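Local coordinates for protein iron superoxide dismutase (Trypanosoma cruzi, PDB 2GPC) that probably catalyses the dismutation of superoxide to oxygen and hydrogen peroxide at an iron ion held by three histidines and an aspartate, at residues A[7-12]-A[22-27]; A[111-116]-A[177-182]; A[2-7]-A[31-36]; A[37-42]-A[63-68]. All blocks are in the same frame, centred on the assembly; numbering follows the deposited sequence.

Contact 1: residues A[7-12]-A[22-27]. With FE2 (Fe (II) ion), chain C.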
# COMPACT_ATOMS: atom_id res chain seq x y z
N LEU A 7 14.56 11.07 14.77
CA LEU A 7 14.51 9.68 15.21
C LEU A 7 15.02 9.62 16.65
O LEU A 7 16.04 10.23 16.96
CB LEU A 7 15.36 8.79 14.30
CG LEU A 7 14.86 8.57 12.86
CD1 LEU A 7 15.94 7.85 12.04
CD2 LEU A 7 13.55 7.77 12.81
N PRO A 8 14.32 8.92 17.55
CA PRO A 8 14.78 8.85 18.94
C PRO A 8 16.14 8.17 19.09
O PRO A 8 16.87 8.51 20.02
CB PRO A 8 13.68 8.04 19.64
CG PRO A 8 12.48 8.14 18.75
CD PRO A 8 13.07 8.15 17.36
N TRP A 9 16.49 7.28 18.16
CA TRP A 9 17.67 6.42 18.29
C TRP A 9 18.64 6.52 17.09
O TRP A 9 19.57 5.72 16.96
CB TRP A 9 17.23 4.96 18.56
CG TRP A 9 15.85 4.68 18.06
CD1 TRP A 9 14.71 4.55 18.80
CD2 TRP A 9 15.45 4.53 16.68
NE1 TRP A 9 13.63 4.34 17.98
CE2 TRP A 9 14.06 4.31 16.67
CE3 TRP A 9 16.13 4.55 15.46
CZ2 TRP A 9 13.33 4.12 15.50
CZ3 TRP A 9 15.41 4.36 14.29
CH2 TRP A 9 14.03 4.14 14.31
N GLY A 10 18.43 7.51 16.22
CA GLY A 10 19.32 7.76 15.10
C GLY A 10 19.08 6.83 13.93
O GLY A 10 18.49 5.75 14.10
N TYR A 11 19.55 7.22 12.76
CA TYR A 11 19.31 6.46 11.52
C TYR A 11 19.75 4.99 11.59
O TYR A 11 19.04 4.11 11.07
CB TYR A 11 19.98 7.17 10.33
CG TYR A 11 19.36 8.49 9.92
CD1 TYR A 11 19.90 9.70 10.33
CD2 TYR A 11 18.24 8.52 9.10
CE1 TYR A 11 19.34 10.91 9.94
CE2 TYR A 11 17.66 9.71 8.72
CZ TYR A 11 18.22 10.91 9.13
OH TYR A 11 17.65 12.10 8.74
N ASP A 12 20.88 4.70 12.22
CA ASP A 12 21.37 3.31 12.32
C ASP A 12 21.07 2.59 13.65
O ASP A 12 21.58 1.51 13.90
CB ASP A 12 22.87 3.24 11.99
CG ASP A 12 23.75 3.84 13.08
OD1 ASP A 12 23.26 4.15 14.19
OD2 ASP A 12 24.97 4.05 12.88
N GLN A 22 19.72 2.11 5.94
CA GLN A 22 19.14 2.48 4.65
C GLN A 22 17.60 2.41 4.67
O GLN A 22 16.95 3.33 4.20
CB GLN A 22 19.76 1.63 3.52
CG GLN A 22 19.14 1.82 2.14
CD GLN A 22 19.41 3.18 1.51
OE1 GLN A 22 20.05 4.05 2.11
NE2 GLN A 22 18.94 3.34 0.28
N GLN A 23 17.04 1.35 5.25
CA GLN A 23 15.58 1.21 5.37
C GLN A 23 14.99 2.36 6.19
O GLN A 23 13.96 2.93 5.83
CB GLN A 23 15.22 -0.13 6.03
CG GLN A 23 13.76 -0.35 6.36
CD GLN A 23 12.89 -0.47 5.13
OE1 GLN A 23 12.73 -1.56 4.59
NE2 GLN A 23 12.32 0.64 4.68
N VAL A 24 15.65 2.67 7.30
CA VAL A 24 15.18 3.72 8.19
C VAL A 24 15.35 5.09 7.54
O VAL A 24 14.46 5.92 7.63
CB VAL A 24 15.92 3.66 9.55
CG1 VAL A 24 15.69 4.94 10.36
CG2 VAL A 24 15.48 2.43 10.33
N THR A 25 16.47 5.30 6.86
CA THR A 25 16.76 6.59 6.21
C THR A 25 15.76 6.95 5.13
O THR A 25 15.26 8.07 5.10
CB THR A 25 18.19 6.59 5.62
OG1 THR A 25 19.14 6.53 6.70
CG2 THR A 25 18.51 7.90 4.93
N LEU A 26 15.47 6.01 4.24
CA LEU A 26 14.46 6.23 3.21
C LEU A 26 13.11 6.49 3.86
O LEU A 26 12.41 7.43 3.50
CB LEU A 26 14.36 5.02 2.27
CG LEU A 26 15.51 4.84 1.29
CD1 LEU A 26 15.45 3.44 0.74
CD2 LEU A 26 15.49 5.87 0.16
N HIS A 27 12.75 5.67 4.84
CA HIS A 27 11.44 5.79 5.49
C HIS A 27 11.29 7.17 6.18
O HIS A 27 10.25 7.81 6.03
CB HIS A 27 11.24 4.60 6.45
CG HIS A 27 9.81 4.37 6.85
ND1 HIS A 27 9.47 3.40 7.77
CD2 HIS A 27 8.65 4.95 6.46
CE1 HIS A 27 8.15 3.40 7.94
NE2 HIS A 27 7.64 4.33 7.15
FE FE2 C . 5.57 4.58 6.62
O HOH W 1 3.33 4.52 6.31
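Val24 of the helical segment 22-27 is the apolar centre of this contact, and Leu7, Trp9 and the Tyr11 carbonyl of the loop 7-12 converge on it. Its CG1 meets Leu7 CD1 at 3.4 Å, closer than usual for two methyl groups. The same CG1 lies 4.0 Å from Trp9 CZ3, at the edge of the indole and near its plane. CG1 stands anti to the backbone N (chi1 166°), which turns this branch to the loop. A small branched valine suits a place where a leucine, a tryptophan and a backbone carbonyl come together: the carbonyl is that of Tyr11, whose O is 3.5 Å from Val24 CB.

No hydrogen bond crosses the interface; the polar groups find their partners on other residues. Thr25 OG1 approaches the Tyr11 ring obliquely, 3.2 Å from CD2, while its hydrogen bond is made within its own helix to Lys21 O. Tyr11 reaches along the helix with its hydroxyl to Asp29 OD1, a use for both its flat ring and its polar end. The indole of Trp9 is likewise fixed by a bond from NE1 to Trp79 O.

His27, three residues on from Val24, turns to the iron instead. His27 NE2 binds the metal at 2.1 Å, and His75, Asp160, His164 and a water complete the site; the His27 side chain takes no part in the loop packing.

The loop lies against helix 21-44, which the chain enters a few residues later. Trp79 of helix 63-80 touches both Leu7 and His27, while helix 167-170 supplies Val168 to pack on Gln22, Gln23 and Leu26.

Contact 2: residues A[111-116]-A[177-182]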
# COMPACT_ATOMS: atom_id res chain seq x y z
N GLU A 111 -2.68 -12.12 18.39
CA GLU A 111 -3.73 -11.30 17.78
C GLU A 111 -3.13 -10.10 17.02
O GLU A 111 -3.53 -9.83 15.90
CB GLU A 111 -4.73 -10.83 18.84
CG GLU A 111 -5.91 -10.04 18.29
CD GLU A 111 -6.93 -9.68 19.35
OE1 GLU A 111 -6.88 -10.22 20.48
OE2 GLU A 111 -7.81 -8.85 19.05
N PHE A 112 -2.15 -9.42 17.61
CA PHE A 112 -1.50 -8.28 16.96
C PHE A 112 -0.74 -8.73 15.72
O PHE A 112 -0.88 -8.11 14.66
CB PHE A 112 -0.59 -7.55 17.96
CG PHE A 112 0.05 -6.30 17.42
CD1 PHE A 112 1.14 -6.38 16.56
CD2 PHE A 112 -0.42 -5.04 17.78
CE1 PHE A 112 1.75 -5.21 16.06
CE2 PHE A 112 0.17 -3.88 17.28
CZ PHE A 112 1.27 -3.97 16.43
N THR A 113 0.03 -9.81 15.83
CA THR A 113 0.77 -10.39 14.71
C THR A 113 -0.14 -10.70 13.53
O THR A 113 0.13 -10.27 12.42
CB THR A 113 1.47 -11.70 15.13
OG1 THR A 113 2.44 -11.43 16.15
CG2 THR A 113 2.28 -12.31 13.98
N ASN A 114 -1.22 -11.41 13.78
CA ASN A 114 -2.11 -11.81 12.69
C ASN A 114 -2.79 -10.61 12.02
O ASN A 114 -2.94 -10.60 10.80
CB ASN A 114 -3.11 -12.85 13.18
CG ASN A 114 -2.43 -14.18 13.52
OD1 ASN A 114 -1.32 -14.47 13.05
ND2 ASN A 114 -3.10 -15.00 14.32
N VAL A 115 -3.16 -9.61 12.80
CA VAL A 115 -3.67 -8.35 12.25
C VAL A 115 -2.59 -7.63 11.40
O VAL A 115 -2.85 -7.20 10.29
CB VAL A 115 -4.20 -7.42 13.37
CG1 VAL A 115 -4.41 -6.00 12.87
CG2 VAL A 115 -5.50 -7.96 13.94
N ALA A 116 -1.39 -7.50 11.95
CA ALA A 116 -0.30 -6.80 11.27
C ALA A 116 0.11 -7.49 9.97
O ALA A 116 0.33 -6.82 8.96
CB ALA A 116 0.89 -6.65 12.19
N TYR A 177 9.37 -9.17 8.99
CA TYR A 177 9.46 -7.79 9.47
C TYR A 177 8.74 -7.63 10.80
O TYR A 177 9.23 -6.95 11.69
CB TYR A 177 8.87 -6.84 8.41
CG TYR A 177 8.42 -5.50 8.92
CD1 TYR A 177 9.35 -4.56 9.41
CD2 TYR A 177 7.08 -5.14 8.91
CE1 TYR A 177 8.92 -3.31 9.89
CE2 TYR A 177 6.65 -3.90 9.38
CZ TYR A 177 7.58 -2.98 9.87
OH TYR A 177 7.14 -1.74 10.31
N VAL A 178 7.57 -8.26 10.93
CA VAL A 178 6.79 -8.17 12.16
C VAL A 178 7.50 -8.91 13.30
O VAL A 178 7.46 -8.45 14.43
CB VAL A 178 5.34 -8.67 11.96
CG1 VAL A 178 4.59 -8.84 13.31
CG2 VAL A 178 4.60 -7.68 11.08
N GLN A 179 8.14 -10.04 13.00
CA GLN A 179 8.95 -10.72 14.01
C GLN A 179 10.05 -9.79 14.53
O GLN A 179 10.30 -9.73 15.73
CB GLN A 179 9.53 -12.04 13.46
CG GLN A 179 8.47 -13.18 13.37
CD GLN A 179 7.65 -13.36 14.67
OE1 GLN A 179 8.20 -13.72 15.70
NE2 GLN A 179 6.34 -13.10 14.61
N THR A 180 10.66 -9.03 13.62
CA THR A 180 11.66 -8.03 13.98
C THR A 180 11.06 -6.91 14.84
O THR A 180 11.69 -6.46 15.80
CB THR A 180 12.31 -7.46 12.70
OG1 THR A 180 13.30 -8.37 12.22
CG2 THR A 180 13.07 -6.16 12.96
N PHE A 181 9.86 -6.46 14.49
CA PHE A 181 9.18 -5.43 15.27
C PHE A 181 9.09 -5.88 16.72
O PHE A 181 9.34 -5.09 17.63
CB PHE A 181 7.78 -5.12 14.69
CG PHE A 181 7.00 -4.10 15.47
CD1 PHE A 181 7.25 -2.75 15.30
CD2 PHE A 181 6.03 -4.50 16.37
CE1 PHE A 181 6.54 -1.80 16.03
CE2 PHE A 181 5.31 -3.56 17.10
CZ PHE A 181 5.57 -2.20 16.92
N TRP A 182 8.77 -7.15 16.94
CA TRP A 182 8.64 -7.65 18.31
C TRP A 182 9.96 -7.55 19.07
O TRP A 182 9.96 -7.34 20.28
CB TRP A 182 8.11 -9.08 18.36
CG TRP A 182 6.66 -9.20 17.99
CD1 TRP A 182 6.14 -9.91 16.95
CD2 TRP A 182 5.54 -8.60 18.66
NE1 TRP A 182 4.77 -9.79 16.93
CE2 TRP A 182 4.38 -8.99 17.97
CE3 TRP A 182 5.41 -7.77 19.79
CZ2 TRP A 182 3.11 -8.57 18.35
CZ3 TRP A 182 4.15 -7.36 20.17
CH2 TRP A 182 3.01 -7.76 19.45
O HOH W 2 4.26 -14.00 16.52
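Phe112 fills the apolar centre between helices 105-118 and 174-184, with its ring set against Phe181 and Trp182. Its CD1 comes to 3.4 Å from Trp182 CZ2, and the Phe112 ring and the six-membered ring of the indole are obliquely inclined at 66°. On the Phe181 side the contact is looser, Phe112 CE1 lying 4.1 Å from Phe181 CE2. Phe112 holds CG anti to its backbone N (chi1 -176°), which carries the ring into the space between the helices. One turn further on, the small Ala116 lets its CB meet Val178 CG2 at 4.0 Å. The segment axes are 10.6 Å apart, the three rings filling the space between, and run roughly antiparallel at 142°.

At the polar edge, Trp182 NE1 donates to Thr113 OG1 over 3.0 Å, but the bond is bent, 141° at the hydrogen, with the oxygen tilted from the indole plane. A water donates to the same oxygen and accepts from Gln179 NE2, bridging the helices. Thr113 OG1 is also hydrogen-bonded to Lys109 O.

Tryptophan serves both zones: its six-membered ring joins the aromatic cluster, while its N-H is satisfied at the rim. Threonine complements it, offering a compact hydroxyl to the indole and water and a methyl beside Val178. The contact is thus mainly apolar, and its polar margin probably helps to set the rotation of the indole, with Lys109 adding a cation-pi contact.

Contact 3: residues A[2-7]-A[31-36]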
# COMPACT_ATOMS: atom_id res chain seq x y z
N PHE A 2 5.38 23.43 10.22
CA PHE A 2 5.38 22.08 10.76
C PHE A 2 6.76 21.46 10.65
O PHE A 2 7.45 21.61 9.63
CB PHE A 2 4.35 21.19 10.08
CG PHE A 2 2.94 21.64 10.28
CD1 PHE A 2 2.32 21.48 11.52
CD2 PHE A 2 2.22 22.23 9.25
CE1 PHE A 2 1.02 21.90 11.71
CE2 PHE A 2 0.92 22.66 9.44
CZ PHE A 2 0.31 22.49 10.67
N SER A 3 7.17 20.78 11.71
CA SER A 3 8.36 19.95 11.69
C SER A 3 8.09 18.66 12.47
O SER A 3 7.05 18.52 13.11
CB SER A 3 9.58 20.69 12.26
OG SER A 3 9.44 20.89 13.65
N ILE A 4 9.02 17.72 12.37
CA ILE A 4 8.94 16.48 13.14
C ILE A 4 10.21 16.30 13.96
O ILE A 4 11.30 16.74 13.56
CB ILE A 4 8.72 15.25 12.24
CG1 ILE A 4 9.76 15.20 11.12
CG2 ILE A 4 7.27 15.25 11.71
CD1 ILE A 4 9.73 13.89 10.34
N PRO A 5 10.07 15.64 15.11
CA PRO A 5 11.22 15.36 15.96
C PRO A 5 12.20 14.41 15.25
O PRO A 5 11.77 13.66 14.37
CB PRO A 5 10.61 14.69 17.20
CG PRO A 5 9.13 14.87 17.10
CD PRO A 5 8.81 15.11 15.68
N PRO A 6 13.48 14.45 15.61
CA PRO A 6 14.44 13.48 15.08
C PRO A 6 14.07 12.06 15.51
O PRO A 6 13.34 11.87 16.49
CB PRO A 6 15.79 13.91 15.70
CG PRO A 6 15.49 14.91 16.76
CD PRO A 6 14.11 15.43 16.51
N LEU A 7 14.56 11.07 14.77
CA LEU A 7 14.51 9.68 15.21
C LEU A 7 15.02 9.62 16.65
O LEU A 7 16.04 10.23 16.96
CB LEU A 7 15.36 8.79 14.30
CG LEU A 7 14.86 8.57 12.86
CD1 LEU A 7 15.94 7.85 12.04
CD2 LEU A 7 13.55 7.77 12.81
N HIS A 31 9.79 9.42 3.08
CA HIS A 31 8.36 9.31 3.37
C HIS A 31 7.93 10.27 4.47
O HIS A 31 7.07 11.10 4.23
CB HIS A 31 7.96 7.85 3.68
CG HIS A 31 8.14 6.93 2.51
ND1 HIS A 31 7.22 6.84 1.49
CD2 HIS A 31 9.15 6.10 2.18
CE1 HIS A 31 7.66 6.00 0.58
NE2 HIS A 31 8.83 5.53 0.96
N HIS A 32 8.54 10.19 5.65
CA HIS A 32 8.06 10.97 6.79
C HIS A 32 8.26 12.47 6.56
O HIS A 32 7.32 13.25 6.70
CB HIS A 32 8.73 10.51 8.07
CG HIS A 32 8.00 10.91 9.32
ND1 HIS A 32 8.51 10.67 10.58
CD2 HIS A 32 6.81 11.52 9.51
CE1 HIS A 32 7.66 11.12 11.49
NE2 HIS A 32 6.62 11.64 10.86
N GLN A 33 9.47 12.86 6.16
CA GLN A 33 9.74 14.28 5.91
C GLN A 33 8.99 14.79 4.70
O GLN A 33 8.64 15.96 4.65
CB GLN A 33 11.24 14.55 5.75
CG GLN A 33 11.99 14.45 7.08
CD GLN A 33 11.97 15.72 7.92
OE1 GLN A 33 11.07 16.57 7.79
NE2 GLN A 33 12.95 15.84 8.82
N GLY A 34 8.74 13.90 3.74
CA GLY A 34 7.98 14.24 2.55
C GLY A 34 6.56 14.67 2.91
O GLY A 34 6.04 15.61 2.31
N TYR A 35 5.95 13.98 3.87
CA TYR A 35 4.63 14.37 4.35
C TYR A 35 4.67 15.76 4.99
O TYR A 35 3.77 16.57 4.80
CB TYR A 35 4.07 13.35 5.35
CG TYR A 35 3.73 12.01 4.75
CD1 TYR A 35 2.85 11.92 3.67
CD2 TYR A 35 4.27 10.83 5.26
CE1 TYR A 35 2.51 10.70 3.12
CE2 TYR A 35 3.93 9.59 4.70
CZ TYR A 35 3.05 9.54 3.64
OH TYR A 35 2.71 8.35 3.06
N VAL A 36 5.73 16.03 5.74
CA VAL A 36 5.91 17.34 6.37
C VAL A 36 6.05 18.45 5.31
O VAL A 36 5.40 19.49 5.41
CB VAL A 36 7.15 17.36 7.31
CG1 VAL A 36 7.40 18.76 7.85
CG2 VAL A 36 6.98 16.37 8.45
O HOH W 3 10.73 18.36 10.08
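The extended N-terminal arm of the alpha-hairpin domain packs here along the first long helix, with Ile4 as its main side chain. Ile4 CD1 sits over the centre of the His32 imidazole, 3.5 Å from the ring centroid and 12° off the normal, a clear CH-pi contact. Ile4 CG1 lies between the backbone N and the carbonyl carbon (chi1 53°), an arrangement that sends CD1 to the ring while leaving CG2 for Val36. There Ile4 CG2 meets Val36 CG2 at 3.5 Å, a tight fit between two beta-branched residues.

The other Val36 methyl, CG1, lies 3.4 Å from Phe2 O. Gln33 bends at chi2 to bring its amide alongside Ile4, with Gln33 CD 3.8 Å from Ile4 CD1; its polar end is also useful, because a water donates to Gln33 OE1 and accepts from Ile4 N, linking arm to helix.

His32 suits its buried place by combining a flat face for Ile4 with two nitrogens hydrogen-bonded to helix 63-80: NE2 to Ile72 O and ND1 to Trp79 NE1. The arm thus lies beside helix 21-44 and meets helix 63-80 through Ile4 on Ile72, while Phe2 reaches helix 54-60 at Ile54 and Ile57.

Contact 4: residues A[37-42]-A[63-68]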
# COMPACT_ATOMS: atom_id res chain seq x y z
N THR A 37 6.87 18.20 4.29
CA THR A 37 7.06 19.13 3.19
C THR A 37 5.72 19.42 2.49
O THR A 37 5.35 20.58 2.29
CB THR A 37 8.09 18.56 2.20
OG1 THR A 37 9.36 18.47 2.86
CG2 THR A 37 8.33 19.50 0.99
N LYS A 38 4.97 18.37 2.18
CA LYS A 38 3.68 18.50 1.50
C LYS A 38 2.64 19.25 2.34
O LYS A 38 1.87 20.04 1.81
CB LYS A 38 3.15 17.11 1.08
CG LYS A 38 3.86 16.53 -0.14
CD LYS A 38 3.32 15.14 -0.55
CE LYS A 38 4.05 14.01 0.18
NZ LYS A 38 3.94 12.69 -0.50
N LEU A 39 2.64 19.03 3.65
CA LEU A 39 1.70 19.73 4.53
C LEU A 39 2.02 21.23 4.65
O LEU A 39 1.12 22.06 4.71
CB LEU A 39 1.70 19.10 5.93
CG LEU A 39 0.65 19.67 6.91
CD1 LEU A 39 -0.76 19.59 6.31
CD2 LEU A 39 0.71 18.95 8.24
N ASN A 40 3.30 21.55 4.73
CA ASN A 40 3.78 22.93 4.71
C ASN A 40 3.39 23.66 3.41
O ASN A 40 2.95 24.80 3.44
CB ASN A 40 5.29 22.98 4.95
CG ASN A 40 5.66 22.89 6.43
OD1 ASN A 40 4.91 23.35 7.30
ND2 ASN A 40 6.80 22.28 6.72
N ALA A 41 3.51 22.98 2.27
CA ALA A 41 3.06 23.54 1.01
C ALA A 41 1.55 23.77 1.07
O ALA A 41 1.08 24.82 0.68
CB ALA A 41 3.43 22.64 -0.15
N ALA A 42 0.80 22.79 1.57
CA ALA A 42 -0.64 22.91 1.65
C ALA A 42 -1.09 24.07 2.55
O ALA A 42 -2.10 24.71 2.28
CB ALA A 42 -1.27 21.60 2.12
N GLY A 63 -9.84 14.01 3.66
CA GLY A 63 -9.21 13.90 2.36
C GLY A 63 -7.69 14.02 2.41
O GLY A 63 -7.08 13.68 3.42
N PRO A 64 -7.07 14.47 1.32
CA PRO A 64 -5.60 14.59 1.27
C PRO A 64 -4.92 15.35 2.42
O PRO A 64 -3.86 14.93 2.85
CB PRO A 64 -5.37 15.29 -0.07
CG PRO A 64 -6.53 14.85 -0.93
CD PRO A 64 -7.70 14.79 0.02
N ILE A 65 -5.52 16.42 2.91
CA ILE A 65 -4.94 17.14 4.03
C ILE A 65 -4.90 16.30 5.31
O ILE A 65 -3.89 16.30 6.03
CB ILE A 65 -5.66 18.51 4.25
CG1 ILE A 65 -4.77 19.43 5.07
CG2 ILE A 65 -7.01 18.34 4.89
CD1 ILE A 65 -3.57 19.94 4.25
N PHE A 66 -5.98 15.58 5.59
CA PHE A 66 -6.00 14.62 6.70
C PHE A 66 -4.87 13.60 6.53
O PHE A 66 -4.13 13.36 7.47
CB PHE A 66 -7.35 13.89 6.77
CG PHE A 66 -7.35 12.74 7.74
CD1 PHE A 66 -7.72 12.92 9.06
CD2 PHE A 66 -6.96 11.47 7.32
CE1 PHE A 66 -7.72 11.85 9.94
CE2 PHE A 66 -6.96 10.42 8.20
CZ PHE A 66 -7.33 10.61 9.51
N ASN A 67 -4.74 13.02 5.34
CA ASN A 67 -3.73 11.98 5.10
C ASN A 67 -2.31 12.44 5.44
O ASN A 67 -1.52 11.66 5.99
CB ASN A 67 -3.77 11.48 3.65
CG ASN A 67 -5.09 10.80 3.27
OD1 ASN A 67 -5.88 10.36 4.13
ND2 ASN A 67 -5.31 10.68 1.95
N LEU A 68 -1.97 13.68 5.12
CA LEU A 68 -0.65 14.22 5.40
C LEU A 68 -0.42 14.35 6.91
O LEU A 68 0.57 13.87 7.42
CB LEU A 68 -0.45 15.58 4.71
CG LEU A 68 -0.48 15.58 3.18
CD1 LEU A 68 -0.42 17.01 2.64
CD2 LEU A 68 0.62 14.72 2.60
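Leu68 and Ile65 face Leu39, Lys38 and Ala42 across the alpha-hairpin, the pair of long helices that forms the N-terminal part of iron and manganese superoxide dismutases. The two segments run roughly antiparallel, 136° between their directions, with axes 9.8 Å apart at closest approach.

Leu68 points its CB toward the partner helix and spreads its two methyls over adjacent residues. CD1 rests on the backbone between Lys38 and Leu39, 3.8 Å from Leu39 N, whereas CD2 meets Lys38 CB, also at 3.8 Å. Leucine suits this position because its fork can cover a helix backbone and a neighbouring side chain together. The leucine and lysine side chains cross at about a right angle. Lysine fits beside it at the surface: its CB, and more distantly its CD, pack on Leu68, and the chain, bent at chi3, carries NZ away from the apolar contact.

Leu39 and Ile65 also cross nearly perpendicularly, but they meet through their ends. Leu39 has CG anti to the backbone N (chi1 -175°), which lets CD1 reach the delta methyl of Ile65. Its CD2 serves another partner, packing on Phe2 of the N-terminal arm, while Ile54 of helix 54-60 also touches Leu39. Isoleucine supplies the reach that this wider part of the interface needs, and alanine is short enough to leave room for it. The delta methyl of Ile65 accordingly has two close neighbours: its CD1 lies 3.5 Å from Leu39 CD1 and 3.5 Å from Ala42 CB.

How the contacts relate
Contacts 1, 3 and 4 follow one another along helix 21-44, each centre about 12 Å from the next. The N-terminal arm supplies the partners in the first two, which share Leu7; helix 63-80 takes over in contact 4. A probable hydrogen bond from His32 N to His27 O joins contacts 1 and 3, and another from Phe2 N to the side chain of Asn40 joins 3 and 4. Contact 2 comes later in the chain, in the C-terminal domain, its centre about 20 Å from that of contact 1. Of the four, only contact 1 holds an iron ligand, His27; the iron also draws ligands from the C-terminal domain and so joins the two.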